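DNA fragmentation factor subunit beta (Mus musculus, PDB 1V0D) cuts DNA into fragments and drives chromatin condensation in apoptotic cells, acting as a caspase-activated deoxyribonuclease. Local coordinates at residues S165-Y170 / Q204-Y209; L261-E266 / E298-V303. All coordinates share one frame; numbering follows the deposited sequence.

Interaction 1. Residues S165-Y170 / Q204-Y209; sequences SRIRGY and QYNGSY
The helical segment 165-170 passes nearest the 204-209 turn at Ile167 and Tyr205, whose CA atoms lie 6.2 Å apart. No hydrogen bond joins the two segments. Gln204 ends the preceding helix 186-202 in a Schellman motif, Tyr205 and Asn206 keep positive phi, and residues 207-209 are in 3-10 conformation, so the chain turns beside helix 155-175.

Arg168 and Tyr205 carry the outer part of the contact. With its chain extended from CG to NE, Arg168 runs over one face of the phenol, and its guanidinium stacks on the ring with the planes 22° apart. The guanidinium is displaced toward the hydroxyl end of the ring: Arg168 CZ is 3.9 Å from the Tyr205 ring centroid in a cation-pi contact, NE sits above the CE2 and CZ rim, and NH2 reaches Tyr205 OH at 3.3 Å with too poor an angle for a hydrogen bond. Closer to the backbone, Arg168 CD makes a CH-pi contact over the same face, 4.0 Å from the Tyr205 centroid. The Tyr205 side chain also touches Glu164 of the helix.

Ile167 points toward the turn. Its CG1 branch lies anti to the carbonyl carbon (chi1 -74°) and carries CD1 onto the chain, where CD1 meets Asn206 CB at 3.5 Å and also touches Tyr205 O. Ile167 CG2 packs 4.3 Å from Tyr205 CB. Beyond Asn206, CD1 approaches the Tyr209 ring obliquely, 4.3 Å from its CD2; the hydroxyl of that buried tyrosine is hydrogen-bonded to Ala297 N.

Attachment of the turn to this helix face thus rests on dispersion and cation-pi attraction, apolar inside around Ile167 and with the arginine charge kept at the exposed edge.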
ATOM      1  N   SER A 165      -3.929 -16.047   2.817  1.00 55.83           N
ATOM      2  CA  SER A 165      -5.041 -15.122   2.882  1.00 54.32           C
ATOM      3  C   SER A 165      -5.324 -14.465   1.546  1.00 53.54           C
ATOM      4  O   SER A 165      -6.481 -14.366   1.131  1.00 53.80           O
ATOM      5  CB  SER A 165      -4.758 -14.062   3.935  1.00 54.90           C
ATOM      6  OG  SER A 165      -4.536 -14.683   5.191  1.00 58.95           O
ATOM      7  N   ARG A 166      -4.277 -14.009   0.868  1.00 51.32           N
ATOM      8  CA  ARG A 166      -4.478 -13.364  -0.416  1.00 49.34           C
ATOM      9  C   ARG A 166      -5.142 -14.366  -1.333  1.00 49.28           C
ATOM     10  O   ARG A 166      -6.137 -14.068  -1.996  1.00 48.91           O
ATOM     11  CB  ARG A 166      -3.151 -12.940  -1.028  1.00 47.22           C
ATOM     12  CG  ARG A 166      -2.255 -12.160  -0.104  1.00 47.25           C
ATOM     13  CD  ARG A 166      -1.044 -11.659  -0.862  1.00 49.15           C
ATOM     14  NE  ARG A 166      -0.165 -10.840  -0.034  1.00 49.59           N
ATOM     15  CZ  ARG A 166       0.549  -9.830  -0.516  1.00 49.51           C
ATOM     16  NH1 ARG A 166       0.464  -9.544  -1.812  1.00 47.77           N
ATOM     17  NH2 ARG A 166       1.328  -9.103   0.289  1.00 47.92           N
ATOM     18  N   ILE A 167      -4.594 -15.571  -1.349  1.00 48.89           N
ATOM     19  CA  ILE A 167      -5.107 -16.615  -2.213  1.00 49.65           C
ATOM     20  C   ILE A 167      -6.501 -17.077  -1.845  1.00 50.65           C
ATOM     21  O   ILE A 167      -7.305 -17.395  -2.724  1.00 51.24           O
ATOM     22  CB  ILE A 167      -4.104 -17.776  -2.266  1.00 49.62           C
ATOM     23  CG1 ILE A 167      -2.920 -17.332  -3.124  1.00 48.76           C
ATOM     24  CG2 ILE A 167      -4.742 -19.035  -2.830  1.00 49.42           C
ATOM     25  CD1 ILE A 167      -1.754 -18.266  -3.073  1.00 55.12           C
ATOM     26  N   ARG A 168      -6.804 -17.096  -0.553  1.00 52.17           N
ATOM     27  CA  ARG A 168      -8.132 -17.496  -0.110  1.00 52.92           C
ATOM     28  C   ARG A 168      -9.057 -16.364  -0.519  1.00 52.38           C
ATOM     29  O   ARG A 168     -10.239 -16.574  -0.793  1.00 52.41           O
ATOM     30  CB  ARG A 168      -8.154 -17.657   1.398  1.00 56.54           C
ATOM     31  CG  ARG A 168      -8.965 -18.830   1.864  1.00 61.86           C
ATOM     32  CD  ARG A 168      -8.447 -19.282   3.205  1.00 66.05           C
ATOM     33  NE  ARG A 168      -9.134 -20.465   3.702  1.00 69.55           N
ATOM     34  CZ  ARG A 168      -8.653 -21.225   4.678  1.00 72.33           C
ATOM     35  NH1 ARG A 168      -7.489 -20.906   5.237  1.00 73.99           N
ATOM     36  NH2 ARG A 168      -9.322 -22.298   5.088  1.00 73.93           N
ATOM     37  N   GLY A 169      -8.494 -15.159  -0.560  1.00 52.24           N
ATOM     38  CA  GLY A 169      -9.246 -13.990  -0.968  1.00 51.55           C
ATOM     39  C   GLY A 169      -9.637 -14.124  -2.427  1.00 52.21           C
ATOM     40  O   GLY A 169     -10.747 -13.775  -2.815  1.00 53.78           O
ATOM     41  N   TYR A 170      -8.724 -14.633  -3.248  1.00 50.87           N
ATOM     42  CA  TYR A 170      -9.025 -14.823  -4.656  1.00 49.99           C
ATOM     43  C   TYR A 170     -10.132 -15.890  -4.787  1.00 52.81           C
ATOM     44  O   TYR A 170     -11.011 -15.769  -5.648  1.00 53.27           O
ATOM     45  CB  TYR A 170      -7.771 -15.247  -5.450  1.00 45.57           C
ATOM     46  CG  TYR A 170      -6.596 -14.285  -5.365  1.00 43.12           C
ATOM     47  CD1 TYR A 170      -6.798 -12.911  -5.186  1.00 42.93           C
ATOM     48  CD2 TYR A 170      -5.279 -14.740  -5.487  1.00 41.14           C
ATOM     49  CE1 TYR A 170      -5.732 -12.026  -5.127  1.00 41.00           C
ATOM     50  CE2 TYR A 170      -4.198 -13.843  -5.428  1.00 39.28           C
ATOM     51  CZ  TYR A 170      -4.442 -12.496  -5.247  1.00 41.21           C
ATOM     52  OH  TYR A 170      -3.407 -11.596  -5.171  1.00 44.04           O
ATOM     53  N   GLN A 204      -2.614 -26.398   0.705  1.00 61.20           N
ATOM     54  CA  GLN A 204      -2.560 -25.375   1.744  1.00 62.07           C
ATOM     55  C   GLN A 204      -2.496 -23.959   1.196  1.00 60.69           C
ATOM     56  O   GLN A 204      -1.623 -23.169   1.570  1.00 60.13           O
ATOM     57  CB  GLN A 204      -1.370 -25.628   2.656  1.00 64.26           C
ATOM     58  CG  GLN A 204      -1.363 -27.025   3.189  1.00 69.77           C
ATOM     59  CD  GLN A 204       0.033 -27.507   3.475  1.00 75.37           C
ATOM     60  OE1 GLN A 204       0.652 -27.105   4.468  1.00 78.88           O
ATOM     61  NE2 GLN A 204       0.554 -28.364   2.595  1.00 77.03           N
ATOM     62  N   TYR A 205      -3.428 -23.656   0.300  1.00 59.04           N
ATOM     63  CA  TYR A 205      -3.543 -22.341  -0.295  1.00 58.41           C
ATOM     64  C   TYR A 205      -2.221 -21.729  -0.771  1.00 57.82           C
ATOM     65  O   TYR A 205      -2.080 -20.505  -0.806  1.00 59.05           O
ATOM     66  CB  TYR A 205      -4.240 -21.411   0.704  1.00 60.34           C
ATOM     67  CG  TYR A 205      -5.573 -21.961   1.163  1.00 64.26           C
ATOM     68  CD1 TYR A 205      -5.641 -23.010   2.087  1.00 65.81           C
ATOM     69  CD2 TYR A 205      -6.765 -21.509   0.593  1.00 66.62           C
ATOM     70  CE1 TYR A 205      -6.866 -23.605   2.425  1.00 66.88           C
ATOM     71  CE2 TYR A 205      -7.997 -22.094   0.921  1.00 67.91           C
ATOM     72  CZ  TYR A 205      -8.040 -23.143   1.833  1.00 69.03           C
ATOM     73  OH  TYR A 205      -9.253 -23.741   2.122  1.00 70.22           O
ATOM     74  N   ASN A 206      -1.256 -22.569  -1.138  1.00 54.78           N
ATOM     75  CA  ASN A 206       0.028 -22.073  -1.620  1.00 52.08           C
ATOM     76  C   ASN A 206       0.723 -21.079  -0.703  1.00 50.87           C
ATOM     77  O   ASN A 206       1.543 -20.287  -1.164  1.00 50.08           O
ATOM     78  CB  ASN A 206      -0.147 -21.427  -2.992  1.00 52.90           C
ATOM     79  CG  ASN A 206      -0.409 -22.444  -4.080  1.00 54.00           C
ATOM     80  OD1 ASN A 206      -1.182 -22.197  -5.007  1.00 53.37           O
ATOM     81  ND2 ASN A 206       0.243 -23.600  -3.977  1.00 55.16           N
ATOM     82  N   GLY A 207       0.404 -21.116   0.588  1.00 51.18           N
ATOM     83  CA  GLY A 207       1.040 -20.204   1.534  1.00 50.38           C
ATOM     84  C   GLY A 207       2.542 -20.400   1.488  1.00 49.45           C
ATOM     85  O   GLY A 207       3.332 -19.570   1.941  1.00 48.51           O
ATOM     86  N   SER A 208       2.928 -21.536   0.926  1.00 49.95           N
ATOM     87  CA  SER A 208       4.322 -21.906   0.765  1.00 49.40           C
ATOM     88  C   SER A 208       5.098 -20.833  -0.006  1.00 48.55           C
ATOM     89  O   SER A 208       6.295 -20.640   0.195  1.00 47.82           O
ATOM     90  CB  SER A 208       4.379 -23.241   0.033  1.00 49.32           C
ATOM     91  OG  SER A 208       5.644 -23.428  -0.549  1.00 55.83           O
ATOM     92  N   TYR A 209       4.406 -20.120  -0.885  1.00 49.28           N
ATOM     93  CA  TYR A 209       5.054 -19.081  -1.670  1.00 50.09           C
ATOM     94  C   TYR A 209       5.806 -18.040  -0.846  1.00 50.36           C
ATOM     95  O   TYR A 209       6.830 -17.539  -1.293  1.00 51.23           O
ATOM     96  CB  TYR A 209       4.037 -18.346  -2.556  1.00 48.80           C
ATOM     97  CG  TYR A 209       3.504 -19.143  -3.725  1.00 47.46           C
ATOM     98  CD1 TYR A 209       4.230 -20.200  -4.269  1.00 46.84           C
ATOM     99  CD2 TYR A 209       2.285 -18.812  -4.318  1.00 47.72           C
ATOM    100  CE1 TYR A 209       3.752 -20.908  -5.377  1.00 45.98           C
ATOM    101  CE2 TYR A 209       1.802 -19.513  -5.427  1.00 45.68           C
ATOM    102  CZ  TYR A 209       2.539 -20.556  -5.945  1.00 44.56           C
ATOM    103  OH  TYR A 209       2.069 -21.246  -7.033  1.00 46.60           O
TER

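Interaction 2. Residues L261-E266 / E298-V303; sequences LDHIIE and ENLKLV. With MG (magnesium ion), chain C.
Strands 261-263 and 300-303 pair antiparallel: Asp262 and Lys301 form the hydrogen-bonded pair, flanked by the non-hydrogen-bonded pairs Leu261-Leu302 and His263-Leu300. Asp262 N gives a bond to Lys301 O and Lys301 N one to Asp262 O, each 2.8 Å; a further bond, Ile264 N to Asn299 O, follows just past the paired strands.

The Asn299 side chain, its CG anti to the backbone N (chi1 -178°), carries on where the strand ends. Its OD1 accepts Ile265 N on a lone pair at 2.9 Å, while ND2 donates to Ile265 O at 3.3 Å in a nearly straight bond (177°) and also to Leu293 O. One amide thereby grips both polar backbone atoms of Ile265.

Leu300 CD2 sits over the centre of one face of the His263 imidazole, 3.3 Å from the ring centroid; His263 NE2 is hydrogen-bonded to Leu294 O. Leu261 CD2 continues this apolar face against Leu302 CD1. On the opposite face Asp262 OD1 binds magnesium at 2.3 Å, and OD2 is hydrogen-bonded to His313 NE2.

The antiparallel two-strand pair thus presents a magnesium ligand on one face and packs His263 on the other, in a domain of the His-Me finger clan.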
ATOM      1  N   LEU A 261       0.524  -9.776  -5.581  1.00 47.63           N
ATOM      2  CA  LEU A 261       0.642 -11.010  -6.374  1.00 45.96           C
ATOM      3  C   LEU A 261      -0.301 -10.719  -7.552  1.00 46.35           C
ATOM      4  O   LEU A 261      -1.489 -11.047  -7.515  1.00 46.69           O
ATOM      5  CB  LEU A 261       0.132 -12.233  -5.611  1.00 42.58           C
ATOM      6  CG  LEU A 261       1.069 -12.953  -4.642  1.00 41.90           C
ATOM      7  CD1 LEU A 261       0.421 -14.261  -4.192  1.00 39.76           C
ATOM      8  CD2 LEU A 261       2.386 -13.239  -5.306  1.00 37.05           C
ATOM      9  N   ASP A 262       0.237 -10.088  -8.588  1.00 46.60           N
ATOM     10  CA  ASP A 262      -0.552  -9.659  -9.734  1.00 48.02           C
ATOM     11  C   ASP A 262      -0.791 -10.705 -10.822  1.00 47.49           C
ATOM     12  O   ASP A 262       0.151 -11.309 -11.334  1.00 48.46           O
ATOM     13  CB  ASP A 262       0.116  -8.390 -10.298  1.00 49.80           C
ATOM     14  CG  ASP A 262      -0.598  -7.811 -11.513  1.00 52.48           C
ATOM     15  OD1 ASP A 262      -1.836  -7.603 -11.483  1.00 52.14           O
ATOM     16  OD2 ASP A 262       0.111  -7.539 -12.507  1.00 55.69           O
ATOM     17  N   HIS A 263      -2.063 -10.922 -11.158  1.00 46.46           N
ATOM     18  CA  HIS A 263      -2.441 -11.874 -12.200  1.00 47.33           C
ATOM     19  C   HIS A 263      -2.066 -11.312 -13.578  1.00 47.27           C
ATOM     20  O   HIS A 263      -2.507 -10.215 -13.941  1.00 47.04           O
ATOM     21  CB  HIS A 263      -3.951 -12.129 -12.188  1.00 48.40           C
ATOM     22  CG  HIS A 263      -4.443 -12.888 -10.993  1.00 50.13           C
ATOM     23  ND1 HIS A 263      -4.555 -12.323  -9.741  1.00 50.92           N
ATOM     24  CD2 HIS A 263      -4.879 -14.166 -10.868  1.00 49.45           C
ATOM     25  CE1 HIS A 263      -5.042 -13.218  -8.899  1.00 50.71           C
ATOM     26  NE2 HIS A 263      -5.247 -14.344  -9.558  1.00 48.58           N
ATOM     27  N   ILE A 264      -1.271 -12.057 -14.343  1.00 45.77           N
ATOM     28  CA  ILE A 264      -0.879 -11.607 -15.669  1.00 45.55           C
ATOM     29  C   ILE A 264      -2.123 -11.533 -16.545  1.00 46.99           C
ATOM     30  O   ILE A 264      -2.362 -10.535 -17.218  1.00 47.98           O
ATOM     31  CB  ILE A 264       0.138 -12.553 -16.298  1.00 46.04           C
ATOM     32  CG1 ILE A 264       1.330 -12.726 -15.341  1.00 45.49           C
ATOM     33  CG2 ILE A 264       0.605 -11.983 -17.639  1.00 42.26           C
ATOM     34  CD1 ILE A 264       2.409 -13.659 -15.846  1.00 42.69           C
ATOM     35  N   ILE A 265      -2.909 -12.600 -16.556  1.00 47.63           N
ATOM     36  CA  ILE A 265      -4.161 -12.594 -17.295  1.00 48.37           C
ATOM     37  C   ILE A 265      -5.119 -12.213 -16.166  1.00 50.77           C
ATOM     38  O   ILE A 265      -5.376 -13.016 -15.263  1.00 51.90           O
ATOM     39  CB  ILE A 265      -4.515 -13.994 -17.839  1.00 47.44           C
ATOM     40  CG1 ILE A 265      -3.425 -14.475 -18.801  1.00 45.91           C
ATOM     41  CG2 ILE A 265      -5.852 -13.957 -18.553  1.00 46.44           C
ATOM     42  CD1 ILE A 265      -3.738 -15.808 -19.459  1.00 42.15           C
ATOM     43  N   GLU A 266      -5.608 -10.975 -16.200  1.00 53.15           N
ATOM     44  CA  GLU A 266      -6.491 -10.450 -15.163  1.00 53.34           C
ATOM     45  C   GLU A 266      -7.570 -11.434 -14.766  1.00 53.67           C
ATOM     46  O   GLU A 266      -8.277 -11.980 -15.613  1.00 53.32           O
ATOM     47  CB  GLU A 266      -7.107  -9.146 -15.632  1.00 55.60           C
ATOM     48  CG  GLU A 266      -6.081  -8.086 -15.926  1.00 61.36           C
ATOM     49  CD  GLU A 266      -6.714  -6.791 -16.391  1.00 66.82           C
ATOM     50  OE1 GLU A 266      -7.262  -6.765 -17.514  1.00 68.60           O
ATOM     51  OE2 GLU A 266      -6.671  -5.799 -15.625  1.00 71.21           O
ATOM     52  N   GLU A 298       1.905 -19.674 -11.899  1.00 53.24           N
ATOM     53  CA  GLU A 298       1.950 -19.790 -13.357  1.00 55.70           C
ATOM     54  C   GLU A 298       1.402 -18.509 -13.969  1.00 53.36           C
ATOM     55  O   GLU A 298       1.823 -18.098 -15.038  1.00 53.08           O
ATOM     56  CB  GLU A 298       1.092 -20.955 -13.857  1.00 59.09           C
ATOM     57  CG  GLU A 298       1.550 -22.314 -13.408  1.00 67.73           C
ATOM     58  CD  GLU A 298       0.599 -23.424 -13.846  1.00 72.49           C
ATOM     59  OE1 GLU A 298       0.426 -23.625 -15.081  1.00 74.32           O
ATOM     60  OE2 GLU A 298       0.028 -24.087 -12.944  1.00 73.38           O
ATOM     61  N   ASN A 299       0.459 -17.885 -13.276  1.00 51.03           N
ATOM     62  CA  ASN A 299      -0.166 -16.677 -13.769  1.00 48.77           C
ATOM     63  C   ASN A 299      -0.043 -15.504 -12.799  1.00 49.07           C
ATOM     64  O   ASN A 299      -0.657 -14.454 -13.009  1.00 49.13           O
ATOM     65  CB  ASN A 299      -1.638 -16.968 -14.063  1.00 45.72           C
ATOM     66  CG  ASN A 299      -2.351 -15.775 -14.630  1.00 46.69           C
ATOM     67  OD1 ASN A 299      -1.791 -15.053 -15.453  1.00 47.18           O
ATOM     68  ND2 ASN A 299      -3.594 -15.556 -14.204  1.00 46.15           N
ATOM     69  N   LEU A 300       0.747 -15.681 -11.741  1.00 49.36           N
ATOM     70  CA  LEU A 300       0.941 -14.635 -10.734  1.00 49.73           C
ATOM     71  C   LEU A 300       2.368 -14.114 -10.708  1.00 52.08           C
ATOM     72  O   LEU A 300       3.316 -14.897 -10.598  1.00 54.86           O
ATOM     73  CB  LEU A 300       0.605 -15.154  -9.329  1.00 46.18           C
ATOM     74  CG  LEU A 300      -0.823 -15.629  -9.034  1.00 46.15           C
ATOM     75  CD1 LEU A 300      -0.907 -16.082  -7.580  1.00 44.82           C
ATOM     76  CD2 LEU A 300      -1.831 -14.520  -9.309  1.00 42.60           C
ATOM     77  N   LYS A 301       2.520 -12.797 -10.807  1.00 52.70           N
ATOM     78  CA  LYS A 301       3.831 -12.158 -10.756  1.00 53.32           C
ATOM     79  C   LYS A 301       3.884 -11.410  -9.415  1.00 53.50           C
ATOM     80  O   LYS A 301       2.931 -10.718  -9.059  1.00 55.04           O
ATOM     81  CB  LYS A 301       3.973 -11.146 -11.895  1.00 55.92           C
ATOM     82  CG  LYS A 301       4.930 -11.505 -13.032  1.00 59.93           C
ATOM     83  CD  LYS A 301       5.178 -10.248 -13.897  1.00 62.98           C
ATOM     84  CE  LYS A 301       6.355 -10.379 -14.885  1.00 66.71           C
ATOM     85  NZ  LYS A 301       6.039 -11.161 -16.137  1.00 69.33           N
ATOM     86  N   LEU A 302       4.972 -11.557  -8.664  1.00 51.26           N
ATOM     87  CA  LEU A 302       5.098 -10.850  -7.396  1.00 49.10           C
ATOM     88  C   LEU A 302       5.744  -9.510  -7.690  1.00 48.69           C
ATOM     89  O   LEU A 302       6.933  -9.449  -7.980  1.00 47.51           O
ATOM     90  CB  LEU A 302       5.975 -11.631  -6.419  1.00 50.60           C
ATOM     91  CG  LEU A 302       6.300 -10.917  -5.094  1.00 51.26           C
ATOM     92  CD1 LEU A 302       5.036 -10.687  -4.283  1.00 49.30           C
ATOM     93  CD2 LEU A 302       7.281 -11.762  -4.301  1.00 51.92           C
ATOM     94  N   VAL A 303       4.970  -8.434  -7.614  1.00 49.82           N
ATOM     95  CA  VAL A 303       5.510  -7.111  -7.909  1.00 49.73           C
ATOM     96  C   VAL A 303       5.435  -6.094  -6.785  1.00 50.78           C
ATOM     97  O   VAL A 303       4.513  -6.099  -5.963  1.00 51.47           O
ATOM     98  CB  VAL A 303       4.797  -6.442  -9.125  1.00 48.28           C
ATOM     99  CG1 VAL A 303       4.859  -7.337 -10.341  1.00 49.29           C
ATOM    100  CG2 VAL A 303       3.358  -6.129  -8.775  1.00 47.15           C
TER
HETATM  101 MG    MG C 501      -3.876  -7.119 -10.542  1.00 82.85          MG

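In the fold
Interaction 1 and interaction 2 follow one another along the chain, their centres 13 Å apart, and helix 155-175 bridges them. While Ile167 and Arg168 face the 204-209 turn, Tyr170 reaches strand 260-263: its OH lies 3.1 Å from Leu261 O, a probable hydrogen bond, and its ring meets His263 edge-to-face. Arg166 also holds Trp259 O, just before that strand. Interaction 2 is the metal-bearing part, Asp262 sharing the magnesium with His308, and the Val303 side chain is about 6 Å from the zinc held by Cys229, Cys238, His242 and Cys307. Interaction 1 stands back from the magnesium, about 13 Å from the Ile167 side chain.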